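Long-range contacts in lipocalin AI-4 (Rhodnius prolixus, PDB 5H9L), which probably binds cysteinyl leukotrienes, holding the hydroxylated fatty-acid chain of such a lipid inside a lipocalin beta barrel: residues S93-V98 and A106-C111; D30-H35 and V43-Y48; H35-E40 and K120-L125. All coordinates share one frame; numbering follows the deposited sequence. Where two conformers were deposited one is given.

Interaction 1 of 3, residues S93-V98 and A106-C111; sequences SYMAVV and ALLYRC. With EAH ((5S,7E,9E,11Z,14Z)-5-hydroxyicosa-7,9,11,14-tetraenoic acid), chain B.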
loop_
_atom_site.group_PDB
_atom_site.type_symbol
_atom_site.label_atom_id
_atom_site.label_comp_id
_atom_site.label_asym_id
_atom_site.label_seq_id
_atom_site.Cartn_x
_atom_site.Cartn_y
_atom_site.Cartn_z
ATOM N N SER A 93 9.657 3.583 -1.902
ATOM C CA SER A 93 8.295 3.416 -2.397
ATOM C C SER A 93 7.366 4.440 -1.756
ATOM O O SER A 93 7.584 4.836 -0.611
ATOM C CB SER A 93 7.793 2.004 -2.113
ATOM O OG SER A 93 6.555 1.743 -2.765
ATOM N N TYR A 94 6.350 4.877 -2.487
ATOM C CA TYR A 94 5.416 5.889 -2.006
ATOM C C TYR A 94 4.019 5.307 -1.898
ATOM O O TYR A 94 3.617 4.499 -2.734
ATOM C CB TYR A 94 5.406 7.087 -2.952
ATOM C CG TYR A 94 6.749 7.760 -3.062
ATOM C CD1 TYR A 94 7.742 7.248 -3.901
ATOM C CD2 TYR A 94 7.050 8.891 -2.310
ATOM C CE1 TYR A 94 8.982 7.845 -3.985
ATOM C CE2 TYR A 94 8.274 9.491 -2.393
ATOM C CZ TYR A 94 9.240 8.971 -3.234
ATOM O OH TYR A 94 10.479 9.568 -3.314
ATOM N N MET A 95 3.264 5.716 -0.885
ATOM C CA MET A 95 1.905 5.222 -0.734
ATOM C C MET A 95 0.965 6.250 -0.127
ATOM O O MET A 95 1.398 7.161 0.573
ATOM C CB MET A 95 1.901 3.956 0.126
ATOM C CG MET A 95 2.516 4.171 1.514
ATOM S SD MET A 95 1.604 3.423 2.855
ATOM C CE MET A 95 0.177 4.357 2.408
ATOM N N ALA A 96 -0.330 6.099 -0.399
ATOM C CA ALA A 96 -1.377 6.834 0.301
ATOM C C ALA A 96 -2.527 5.891 0.586
ATOM O O ALA A 96 -2.843 5.012 -0.233
ATOM C CB ALA A 96 -1.857 8.011 -0.543
ATOM N N VAL A 97 -3.160 6.086 1.735
ATOM C CA VAL A 97 -4.382 5.355 2.056
ATOM C C VAL A 97 -5.585 6.052 1.425
ATOM O O VAL A 97 -5.931 7.191 1.767
ATOM C CB VAL A 97 -4.572 5.216 3.567
ATOM C CG1 VAL A 97 -5.848 4.405 3.867
ATOM C CG2 VAL A 97 -3.350 4.531 4.187
ATOM N N VAL A 98 -6.218 5.380 0.477
ATOM C CA VAL A 98 -7.362 5.949 -0.217
ATOM C C VAL A 98 -8.638 5.878 0.625
ATOM O O VAL A 98 -9.369 6.862 0.747
ATOM C CB VAL A 98 -7.598 5.245 -1.556
ATOM C CG1 VAL A 98 -8.794 5.857 -2.285
ATOM C CG2 VAL A 98 -6.336 5.316 -2.419
ATOM N N ALA A 106 -8.279 -1.841 4.074
ATOM C CA ALA A 106 -7.694 -0.591 3.620
ATOM C C ALA A 106 -7.368 -0.683 2.150
ATOM O O ALA A 106 -6.721 -1.636 1.699
ATOM C CB ALA A 106 -6.442 -0.238 4.422
ATOM N N LEU A 107 -7.816 0.311 1.396
ATOM C CA LEU A 107 -7.464 0.437 -0.009
ATOM C C LEU A 107 -6.338 1.458 -0.129
ATOM O O LEU A 107 -6.516 2.622 0.282
ATOM C CB LEU A 107 -8.676 0.887 -0.836
ATOM C CG LEU A 107 -8.445 1.102 -2.328
ATOM C CD1 LEU A 107 -8.127 -0.214 -3.030
ATOM C CD2 LEU A 107 -9.655 1.804 -2.959
ATOM N N LEU A 108 -5.197 1.038 -0.671
ATOM C CA LEU A 108 -4.021 1.906 -0.808
ATOM C C LEU A 108 -3.625 2.089 -2.250
ATOM O O LEU A 108 -3.912 1.233 -3.096
ATOM C CB LEU A 108 -2.830 1.324 -0.046
ATOM C CG LEU A 108 -2.668 1.669 1.434
ATOM C CD1 LEU A 108 -3.875 1.170 2.221
ATOM C CD2 LEU A 108 -1.378 1.087 2.005
ATOM N N TYR A 109 -2.989 3.220 -2.529
ATOM C CA TYR A 109 -2.283 3.434 -3.775
ATOM C C TYR A 109 -0.791 3.389 -3.487
ATOM O O TYR A 109 -0.349 3.973 -2.496
ATOM C CB TYR A 109 -2.695 4.782 -4.379
ATOM C CG TYR A 109 -1.936 5.174 -5.624
ATOM C CD1 TYR A 109 -2.194 4.570 -6.847
ATOM C CD2 TYR A 109 -0.970 6.170 -5.576
ATOM C CE1 TYR A 109 -1.495 4.939 -7.987
ATOM C CE2 TYR A 109 -0.268 6.536 -6.700
ATOM C CZ TYR A 109 -0.531 5.919 -7.900
ATOM O OH TYR A 109 0.181 6.308 -9.024
ATOM N N ARG A 110 -0.016 2.739 -4.348
ATOM C CA ARG A 110 1.421 2.630 -4.161
ATOM C C ARG A 110 2.096 2.962 -5.485
ATOM O O ARG A 110 1.610 2.583 -6.546
ATOM C CB ARG A 110 1.814 1.230 -3.680
ATOM C CG ARG A 110 3.298 1.089 -3.365
ATOM C CD ARG A 110 3.632 -0.155 -2.559
ATOM N NE ARG A 110 3.371 -1.369 -3.313
ATOM C CZ ARG A 110 3.350 -2.594 -2.789
ATOM N NH1 ARG A 110 3.570 -2.775 -1.490
ATOM N NH2 ARG A 110 3.085 -3.633 -3.557
ATOM N N CYS A 111 3.217 3.671 -5.434
ATOM C CA CYS A 111 3.918 4.061 -6.652
ATOM C C CYS A 111 5.402 4.248 -6.375
ATOM O O CYS A 111 5.784 4.626 -5.275
ATOM C CB CYS A 111 3.312 5.349 -7.221
ATOM S SG CYS A 111 3.915 5.895 -8.855
HETATM O O1 EAH B . 2.479 -3.352 -6.346
HETATM C C1 EAH B . 3.040 -2.327 -6.806
HETATM O O2 EAH B . 3.163 -1.307 -6.084
HETATM C C2 EAH B . 3.534 -2.324 -8.237
HETATM C C3 EAH B . 5.032 -2.496 -8.266
HETATM C C4 EAH B . 5.358 -3.809 -7.606
HETATM C C5 EAH B . 6.745 -3.727 -7.017
HETATM O O3 EAH B . 7.184 -5.032 -6.728
HETATM C C6 EAH B . 6.712 -3.026 -5.831
HETATM C C7 EAH B . 7.170 -3.168 -4.536
HETATM C C8 EAH B . 7.001 -2.200 -3.618
HETATM C C9 EAH B . 6.986 -2.590 -2.162
HETATM C C10 EAH B . 6.856 -1.663 -1.198
HETATM C C11 EAH B . 6.587 -2.136 0.210
HETATM C C12 EAH B . 6.393 -1.314 1.264
HETATM C C13 EAH B . 6.418 0.199 1.191
HETATM C C14 EAH B . 5.170 0.740 0.522
HETATM C C15 EAH B . 3.941 0.752 1.089
HETATM C C16 EAH B . 3.644 0.223 2.478
HETATM C C17 EAH B . 2.160 -0.054 2.614
HETATM C C18 EAH B . 1.888 -1.002 3.761
HETATM C C19 EAH B . 1.120 -0.309 4.866
HETATM C C20 EAH B . 0.630 -1.340 5.866
#
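One wall of the lipocalin ligand pocket is an antiparallel beta hairpin, in which Met95 and Val97 on one strand pair with Arg110 and Leu108 on the other, all four turning their side chains to the lipid side. The pairs Tyr94–Cys111 and Ala96–Tyr109 are hydrogen-bonded ones, each joined by two backbone bonds; that from Tyr109 N to Ala96 O measures 2.9 Å. Their side chains take the opposite face of the sheet, where Cys111 forms a disulfide with Cys10 and the Tyr109 hydroxyl reaches Asp121. Backbone Val98 N adds a further bond to Leu107 O.

On the lipid side Met95 is bent. Its CG sits between the backbone N and the carbonyl carbon (chi1 58°), and the chain folds again beyond it, bringing SD to 3.5 Å from C17 of the hydroxyicosatetraenoic acid while methyl CE settles 3.6 Å from Leu108 CD2. The other methyl of Leu108, CD1, packs on Val97 CG2, so one branched side chain serves both neighbours. Ser93 OG lies against the aliphatic stem of Arg110, 3.4 Å from its CG, and is hydrogen-bonded to Tyr114.

The bend of Arg110 at chi3 (66°) puts the guanidinium where it meets both the lipid's acid and its folded-back chain, whose C9 lies over one face, offset toward the rim; Tyr48 takes a bond from NH1. The acid is gripped side-on by two nearly straight bonds: Arg110 NE gives its hydrogen to lipid O2 at 2.8 Å, and Arg110 NH2 to O1 at 2.9 Å.

Interaction 2 of 3, residues D30-H35 and V43-Y48; sequences DWYLTH and VRCEKY. With EAH ((5S,7E,9E,11Z,14Z)-5-hydroxyicosa-7,9,11,14-tetraenoic acid), chain B.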
loop_
_atom_site.group_PDB
_atom_site.type_symbol
_atom_site.label_atom_id
_atom_site.label_comp_id
_atom_site.label_asym_id
_atom_site.label_seq_id
_atom_site.Cartn_x
_atom_site.Cartn_y
_atom_site.Cartn_z
ATOM N N ASP A 30 -1.253 -5.841 12.141
ATOM C CA ASP A 30 -0.876 -6.550 10.914
ATOM C C ASP A 30 -1.868 -6.270 9.804
ATOM O O ASP A 30 -3.067 -6.187 10.054
ATOM C CB ASP A 30 -0.838 -8.067 11.136
ATOM C CG ASP A 30 0.290 -8.511 12.038
ATOM O OD1 ASP A 30 1.255 -7.744 12.213
ATOM O OD2 ASP A 30 0.204 -9.639 12.569
ATOM N N TRP A 31 -1.367 -6.151 8.582
ATOM C CA TRP A 31 -2.210 -5.979 7.404
ATOM C C TRP A 31 -1.815 -7.016 6.350
ATOM O O TRP A 31 -0.648 -7.065 5.948
ATOM C CB TRP A 31 -2.043 -4.582 6.811
ATOM C CG TRP A 31 -2.739 -3.452 7.529
ATOM C CD1 TRP A 31 -2.151 -2.471 8.279
ATOM C CD2 TRP A 31 -4.143 -3.154 7.512
ATOM N NE1 TRP A 31 -3.100 -1.598 8.748
ATOM C CE2 TRP A 31 -4.329 -1.985 8.279
ATOM C CE3 TRP A 31 -5.253 -3.759 6.916
ATOM C CZ2 TRP A 31 -5.590 -1.409 8.474
ATOM C CZ3 TRP A 31 -6.499 -3.197 7.109
ATOM C CH2 TRP A 31 -6.658 -2.030 7.874
ATOM N N TYR A 32 -2.757 -7.845 5.904
ATOM C CA TYR A 32 -2.480 -8.809 4.828
ATOM C C TYR A 32 -2.832 -8.220 3.478
ATOM O O TYR A 32 -3.922 -7.676 3.291
ATOM C CB TYR A 32 -3.277 -10.102 5.033
ATOM C CG TYR A 32 -2.913 -10.860 6.281
ATOM C CD1 TYR A 32 -3.485 -10.516 7.506
ATOM C CD2 TYR A 32 -2.003 -11.919 6.252
ATOM C CE1 TYR A 32 -3.162 -11.191 8.665
ATOM C CE2 TYR A 32 -1.673 -12.601 7.428
ATOM C CZ TYR A 32 -2.262 -12.223 8.616
ATOM O OH TYR A 32 -1.944 -12.886 9.777
ATOM N N LEU A 33 -1.929 -8.349 2.517
ATOM C CA LEU A 33 -2.194 -7.857 1.168
ATOM C C LEU A 33 -2.969 -8.930 0.397
ATOM O O LEU A 33 -2.378 -9.902 -0.091
ATOM C CB LEU A 33 -0.873 -7.499 0.479
ATOM C CG LEU A 33 -0.943 -7.045 -0.974
ATOM C CD1 LEU A 33 -2.026 -5.993 -1.168
ATOM C CD2 LEU A 33 0.400 -6.516 -1.421
ATOM N N THR A 34 -4.282 -8.775 0.286
ATOM C CA THR A 34 -5.112 -9.863 -0.216
ATOM C C THR A 34 -5.500 -9.715 -1.695
ATOM O O THR A 34 -5.784 -10.705 -2.357
ATOM C CB THR A 34 -6.413 -10.034 0.620
ATOM O OG1 THR A 34 -7.199 -8.831 0.590
ATOM C CG2 THR A 34 -6.078 -10.366 2.068
ATOM N N HIS A 35 -5.539 -8.483 -2.205
ATOM C CA HIS A 35 -5.949 -8.215 -3.599
ATOM C C HIS A 35 -5.180 -7.035 -4.142
ATOM O O HIS A 35 -4.759 -6.173 -3.382
ATOM C CB HIS A 35 -7.445 -7.897 -3.720
ATOM C CG HIS A 35 -8.355 -8.981 -3.250
ATOM N ND1 HIS A 35 -8.497 -9.307 -1.920
ATOM C CD2 HIS A 35 -9.210 -9.777 -3.930
ATOM C CE1 HIS A 35 -9.375 -10.289 -1.806
ATOM N NE2 HIS A 35 -9.824 -10.588 -3.010
ATOM N N VAL A 43 1.156 -15.818 -7.245
ATOM C CA VAL A 43 0.686 -14.945 -6.179
ATOM C C VAL A 43 1.176 -15.450 -4.816
ATOM O O VAL A 43 1.440 -16.638 -4.605
ATOM C CB VAL A 43 -0.858 -14.790 -6.183
ATOM C CG1 VAL A 43 -1.324 -14.148 -7.499
ATOM C CG2 VAL A 43 -1.544 -16.124 -5.963
ATOM N N ARG A 44 1.330 -14.503 -3.896
ATOM C CA ARG A 44 1.877 -14.762 -2.574
ATOM C C ARG A 44 0.975 -14.149 -1.518
ATOM O O ARG A 44 0.043 -13.403 -1.840
ATOM C CB ARG A 44 3.295 -14.186 -2.464
ATOM C CG ARG A 44 4.306 -14.829 -3.411
ATOM C CD ARG A 44 5.633 -14.078 -3.412
ATOM N NE ARG A 44 5.468 -12.751 -4.005
ATOM C CZ ARG A 44 5.519 -11.604 -3.333
ATOM N NH1 ARG A 44 5.772 -11.604 -2.034
ATOM N NH2 ARG A 44 5.339 -10.450 -3.968
ATOM N N CYS A 45 1.254 -14.443 -0.257
ATOM C CA CYS A 45 0.560 -13.787 0.844
ATOM C C CYS A 45 1.541 -12.991 1.685
ATOM O O CYS A 45 2.257 -13.546 2.530
ATOM C CB CYS A 45 -0.164 -14.787 1.741
ATOM S SG CYS A 45 -1.217 -13.992 2.991
ATOM N N GLU A 46 1.560 -11.691 1.446
ATOM C CA GLU A 46 2.410 -10.768 2.181
ATOM C C GLU A 46 1.686 -10.230 3.396
ATOM O O GLU A 46 0.603 -9.643 3.271
ATOM C CB GLU A 46 2.841 -9.616 1.278
ATOM C CG GLU A 46 3.750 -10.036 0.144
ATOM C CD GLU A 46 4.354 -8.846 -0.604
ATOM O OE1 GLU A 46 3.780 -7.733 -0.577
ATOM O OE2 GLU A 46 5.408 -9.029 -1.239
ATOM N N LYS A 47 2.299 -10.423 4.554
ATOM C CA LYS A 47 1.815 -9.871 5.817
ATOM C C LYS A 47 2.683 -8.694 6.213
ATOM O O LYS A 47 3.877 -8.837 6.451
ATOM C CB LYS A 47 1.822 -10.932 6.923
ATOM C CG LYS A 47 1.348 -10.393 8.278
ATOM C CD LYS A 47 1.285 -11.476 9.352
ATOM C CE LYS A 47 2.674 -11.854 9.839
ATOM N NZ LYS A 47 2.608 -12.767 11.015
ATOM N N TYR A 48 2.075 -7.519 6.255
ATOM C CA TYR A 48 2.769 -6.304 6.635
ATOM C C TYR A 48 2.611 -6.081 8.131
ATOM O O TYR A 48 1.516 -5.847 8.624
ATOM C CB TYR A 48 2.235 -5.122 5.813
ATOM C CG TYR A 48 2.669 -5.144 4.362
ATOM C CD1 TYR A 48 2.155 -6.073 3.466
ATOM C CD2 TYR A 48 3.595 -4.218 3.879
ATOM C CE1 TYR A 48 2.564 -6.099 2.129
ATOM C CE2 TYR A 48 3.999 -4.233 2.542
ATOM C CZ TYR A 48 3.482 -5.162 1.677
ATOM O OH TYR A 48 3.893 -5.186 0.366
HETATM O O1 EAH B . 2.479 -3.352 -6.346
HETATM C C1 EAH B . 3.040 -2.327 -6.806
HETATM O O2 EAH B . 3.163 -1.307 -6.084
HETATM C C2 EAH B . 3.534 -2.324 -8.237
HETATM C C3 EAH B . 5.032 -2.496 -8.266
HETATM C C4 EAH B . 5.358 -3.809 -7.606
HETATM C C5 EAH B . 6.745 -3.727 -7.017
HETATM O O3 EAH B . 7.184 -5.032 -6.728
HETATM C C6 EAH B . 6.712 -3.026 -5.831
HETATM C C7 EAH B . 7.170 -3.168 -4.536
HETATM C C8 EAH B . 7.001 -2.200 -3.618
HETATM C C9 EAH B . 6.986 -2.590 -2.162
HETATM C C10 EAH B . 6.856 -1.663 -1.198
HETATM C C11 EAH B . 6.587 -2.136 0.210
HETATM C C12 EAH B . 6.393 -1.314 1.264
HETATM C C13 EAH B . 6.418 0.199 1.191
HETATM C C14 EAH B . 5.170 0.740 0.522
HETATM C C15 EAH B . 3.941 0.752 1.089
HETATM C C16 EAH B . 3.644 0.223 2.478
HETATM C C17 EAH B . 2.160 -0.054 2.614
HETATM C C18 EAH B . 1.888 -1.002 3.761
HETATM C C19 EAH B . 1.120 -0.309 4.866
HETATM C C20 EAH B . 0.630 -1.340 5.866
HETATM O O HOH W 1 0.014 -10.777 -0.796
#
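Lys47 lays its aliphatic stem over one face of the Tyr32 ring, a CH-pi contact across the first hairpin of the lipocalin barrel. Lys47 CG stands 4.2 Å from the centroid of the Tyr32 ring, displaced toward the rim, and CD slides on to meet the hydroxyl end. The hollow at the edge of this ring takes Cys45 SG, 3.9 Å from Tyr32 CD2; the sulfur is tied to Cys155 by a disulfide.

On the barrel-lining face Leu33 fills the notch between the Tyr48 ring and the Glu46 carboxylate. With CG anti to the backbone N (chi1 176°), it sets CB 4.1 Å from Tyr48 CE1 and CD2 near Glu46 OE1. Tyr48 in turn presents CD2 to the lipid, 3.6 Å from C18, and Trp31 CD1 meets the terminal carbon C20. Backbone bonds join Trp31 to Tyr48 in both directions, and Leu33 N to Glu46 O. Beyond them one water bridges Leu33 O, Arg44 O and Glu46 N.

The buried carboxylate of Glu46 is held at both oxygens: Tyr48 OH donates to OE1 at 2.7 Å, and Arg44 NH1 forms a salt bridge to OE2 at 2.7 Å. Such a setting would favour the ionised acid. Tyr48 OH also accepts from Arg110 NH1, linking this carboxylate to the arginine that holds the lipid acid.

Interaction 3 of 3, residues H35-E40 and K120-L125; sequences HSRDSE and KDNFLL. With EAH ((5S,7E,9E,11Z,14Z)-5-hydroxyicosa-7,9,11,14-tetraenoic acid), chain B.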
loop_
_atom_site.group_PDB
_atom_site.type_symbol
_atom_site.label_atom_id
_atom_site.label_comp_id
_atom_site.label_asym_id
_atom_site.label_seq_id
_atom_site.Cartn_x
_atom_site.Cartn_y
_atom_site.Cartn_z
ATOM N N HIS A 35 -5.539 -8.483 -2.205
ATOM C CA HIS A 35 -5.949 -8.215 -3.599
ATOM C C HIS A 35 -5.180 -7.035 -4.142
ATOM O O HIS A 35 -4.759 -6.173 -3.382
ATOM C CB HIS A 35 -7.445 -7.897 -3.720
ATOM C CG HIS A 35 -8.355 -8.981 -3.250
ATOM N ND1 HIS A 35 -8.497 -9.307 -1.920
ATOM C CD2 HIS A 35 -9.210 -9.777 -3.930
ATOM C CE1 HIS A 35 -9.375 -10.289 -1.806
ATOM N NE2 HIS A 35 -9.824 -10.588 -3.010
ATOM N N SER A 36 -5.045 -6.970 -5.461
ATOM C CA SER A 36 -4.410 -5.810 -6.082
ATOM C C SER A 36 -4.881 -5.658 -7.520
ATOM O O SER A 36 -5.347 -6.620 -8.132
ATOM C CB SER A 36 -2.886 -5.934 -6.019
ATOM O OG SER A 36 -2.439 -7.095 -6.708
ATOM N N ARG A 37 -4.773 -4.449 -8.064
ATOM C CA ARG A 37 -5.150 -4.229 -9.457
ATOM C C ARG A 37 -4.268 -5.045 -10.408
ATOM O O ARG A 37 -4.766 -5.713 -11.317
ATOM C CB ARG A 37 -5.051 -2.743 -9.811
ATOM C CG ARG A 37 -5.517 -2.423 -11.226
ATOM C CD ARG A 37 -5.139 -1.012 -11.654
ATOM N NE ARG A 37 -3.689 -0.884 -11.759
ATOM C CZ ARG A 37 -3.014 0.256 -11.709
ATOM N NH1 ARG A 37 -3.649 1.418 -11.557
ATOM N NH2 ARG A 37 -1.692 0.233 -11.804
ATOM N N ASP A 38 -2.956 -4.957 -10.191
ATOM C CA ASP A 38 -1.963 -5.664 -11.001
ATOM C C ASP A 38 -1.344 -6.696 -10.100
ATOM O O ASP A 38 -1.128 -6.416 -8.929
ATOM C CB ASP A 38 -0.869 -4.737 -11.533
ATOM C CG ASP A 38 -1.408 -3.554 -12.305
ATOM O OD1 ASP A 38 -2.544 -3.615 -12.815
ATOM O OD2 ASP A 38 -0.672 -2.553 -12.405
ATOM N N SER A 39 -1.049 -7.878 -10.627
ATOM C CA SER A 39 -0.473 -8.922 -9.793
ATOM C C SER A 39 0.600 -9.704 -10.536
ATOM O O SER A 39 0.585 -9.806 -11.759
ATOM C CB SER A 39 -1.565 -9.869 -9.283
ATOM O OG SER A 39 -2.273 -10.482 -10.349
ATOM N N GLU A 40 1.533 -10.248 -9.766
ATOM C CA GLU A 40 2.598 -11.077 -10.300
ATOM C C GLU A 40 2.164 -12.527 -10.286
ATOM O O GLU A 40 1.134 -12.871 -9.697
ATOM C CB GLU A 40 3.873 -10.924 -9.466
ATOM C CG GLU A 40 4.248 -9.502 -9.105
ATOM C CD GLU A 40 5.226 -9.451 -7.947
ATOM O OE1 GLU A 40 5.288 -10.437 -7.181
ATOM O OE2 GLU A 40 5.932 -8.431 -7.802
ATOM N N LYS A 120 6.027 2.707 -11.664
ATOM C CA LYS A 120 5.197 1.521 -11.584
ATOM C C LYS A 120 4.276 1.694 -10.388
ATOM O O LYS A 120 4.744 1.917 -9.269
ATOM C CB LYS A 120 6.026 0.244 -11.438
ATOM C CG LYS A 120 6.967 -0.022 -12.600
ATOM C CD LYS A 120 7.496 -1.457 -12.626
ATOM C CE LYS A 120 7.308 -2.181 -11.300
ATOM N NZ LYS A 120 7.622 -3.633 -11.428
ATOM N N ASP A 121 2.972 1.629 -10.610
ATOM C CA ASP A 121 2.046 1.880 -9.514
ATOM C C ASP A 121 1.011 0.766 -9.401
ATOM O O ASP A 121 0.995 -0.161 -10.212
ATOM C CB ASP A 121 1.385 3.272 -9.644
ATOM C CG ASP A 121 0.462 3.410 -10.840
ATOM O OD1 ASP A 121 0.248 2.438 -11.591
ATOM O OD2 ASP A 121 -0.080 4.527 -11.028
ATOM N N ASN A 122 0.165 0.849 -8.388
ATOM C CA ASN A 122 -0.812 -0.209 -8.131
ATOM C C ASN A 122 -1.851 0.282 -7.153
ATOM O O ASN A 122 -1.580 1.204 -6.382
ATOM C CB ASN A 122 -0.127 -1.456 -7.555
ATOM C CG ASN A 122 -0.771 -2.763 -8.004
ATOM O OD1 ASN A 122 -1.881 -2.791 -8.529
ATOM N ND2 ASN A 122 -0.055 -3.866 -7.790
ATOM N N PHE A 123 -3.027 -0.344 -7.173
ATOM C CA PHE A 123 -3.972 -0.205 -6.066
ATOM C C PHE A 123 -4.011 -1.524 -5.321
ATOM O O PHE A 123 -4.039 -2.589 -5.933
ATOM C CB PHE A 123 -5.359 0.194 -6.556
ATOM C CG PHE A 123 -5.456 1.632 -6.998
ATOM C CD1 PHE A 123 -5.155 1.995 -8.294
ATOM C CD2 PHE A 123 -5.871 2.605 -6.101
ATOM C CE1 PHE A 123 -5.253 3.319 -8.701
ATOM C CE2 PHE A 123 -5.973 3.910 -6.486
ATOM C CZ PHE A 123 -5.672 4.279 -7.795
ATOM N N LEU A 124 -4.002 -1.428 -3.998
ATOM C CA LEU A 124 -3.782 -2.564 -3.106
ATOM C C LEU A 124 -4.917 -2.642 -2.117
ATOM O O LEU A 124 -5.279 -1.634 -1.516
ATOM C CB LEU A 124 -2.465 -2.412 -2.342
ATOM C CG LEU A 124 -1.203 -2.127 -3.167
ATOM C CD1 LEU A 124 -0.010 -1.871 -2.247
ATOM C CD2 LEU A 124 -0.907 -3.257 -4.111
ATOM N N LEU A 125 -5.465 -3.833 -1.933
ATOM C CA LEU A 125 -6.435 -4.039 -0.866
ATOM C C LEU A 125 -5.806 -4.859 0.258
ATOM O O LEU A 125 -5.394 -6.021 0.059
ATOM C CB LEU A 125 -7.692 -4.731 -1.386
ATOM C CG LEU A 125 -8.779 -4.983 -0.343
ATOM C CD1 LEU A 125 -9.317 -3.678 0.214
ATOM C CD2 LEU A 125 -9.911 -5.796 -0.927
HETATM O O1 EAH B . 2.479 -3.352 -6.346
HETATM C C1 EAH B . 3.040 -2.327 -6.806
HETATM O O2 EAH B . 3.163 -1.307 -6.084
HETATM C C2 EAH B . 3.534 -2.324 -8.237
HETATM C C3 EAH B . 5.032 -2.496 -8.266
HETATM C C4 EAH B . 5.358 -3.809 -7.606
HETATM C C5 EAH B . 6.745 -3.727 -7.017
HETATM O O3 EAH B . 7.184 -5.032 -6.728
HETATM C C6 EAH B . 6.712 -3.026 -5.831
HETATM C C7 EAH B . 7.170 -3.168 -4.536
HETATM C C8 EAH B . 7.001 -2.200 -3.618
HETATM C C9 EAH B . 6.986 -2.590 -2.162
HETATM C C10 EAH B . 6.856 -1.663 -1.198
HETATM C C11 EAH B . 6.587 -2.136 0.210
HETATM C C12 EAH B . 6.393 -1.314 1.264
HETATM C C13 EAH B . 6.418 0.199 1.191
HETATM C C14 EAH B . 5.170 0.740 0.522
HETATM C C15 EAH B . 3.941 0.752 1.089
HETATM C C16 EAH B . 3.644 0.223 2.478
HETATM C C17 EAH B . 2.160 -0.054 2.614
HETATM C C18 EAH B . 1.888 -1.002 3.761
HETATM C C19 EAH B . 1.120 -0.309 4.866
HETATM C C20 EAH B . 0.630 -1.340 5.866
HETATM O O HOH W 2 -2.528 4.100 -11.914
HETATM O O HOH W 3 1.964 -2.297 -11.703
#
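Arg37 runs along Asn122 to Asp121, where strand 30-36 meets strand 120-127 and the lipocalin barrel closes. Arg37 CB lies 3.4 Å from Asn122 OD1. A chi1 of -176° swings CG away from the backbone N, and the chain, bent at chi3, passes Asn122 in the opposite sense. At NE a bond turns back to Asp38 OD1, while Arg37 NH1 meets the edge of the Phe123 ring, 3.6 Å from CD1, and donates to a water shared with Asp121 OD2, itself hydrogen-bonded to Tyr109 OH. Arg37 NH2, at the tip, serves two carboxylates from above their planes: Asp38 OD2 at 3.0 Å and Asp121 OD1 at 2.9 Å.

Behind this network the Asn122 amide clasps the backbone of Asp38. Asn122 OD1 accepts from Asp38 N at 2.9 Å and ND2 donates to Asp38 O, which Ser36 OG reaches from the other face. Backbone bonds run from Leu125 N to His35 O, with a weak return bond from His35 N to Leu125 O, and from Arg37 N to Phe123 O.

Asn122 ND2 also donates to lipid O1 at 3.0 Å. With both amide hydrogens thus committed, the amide can hardly turn, and the seam presents a fixed donor to the lipid acid, whose negative charge it would help stabilise.

Overall arrangement
From the N terminus, interaction 2 comes first: strand 30-36 turns back through the loop 37-45 and pairs with strand 46-51, a local hairpin. Interaction 1 is a second hairpin much further along, strands 90-100 and 105-112, and follows interaction 2 in series. Interaction 3 spans the long gap, bringing strand 120-127 back to strand 30-36; the loop it closes contains interaction 1 entirely, while its segments alternate with those of interaction 2, with which it shares His35. Because strand 120-127 also neighbours strand 105-112, the contacts link into one continuous wall, illustrating how local hairpins and one distant pairing curl an antiparallel sheet around a lipid.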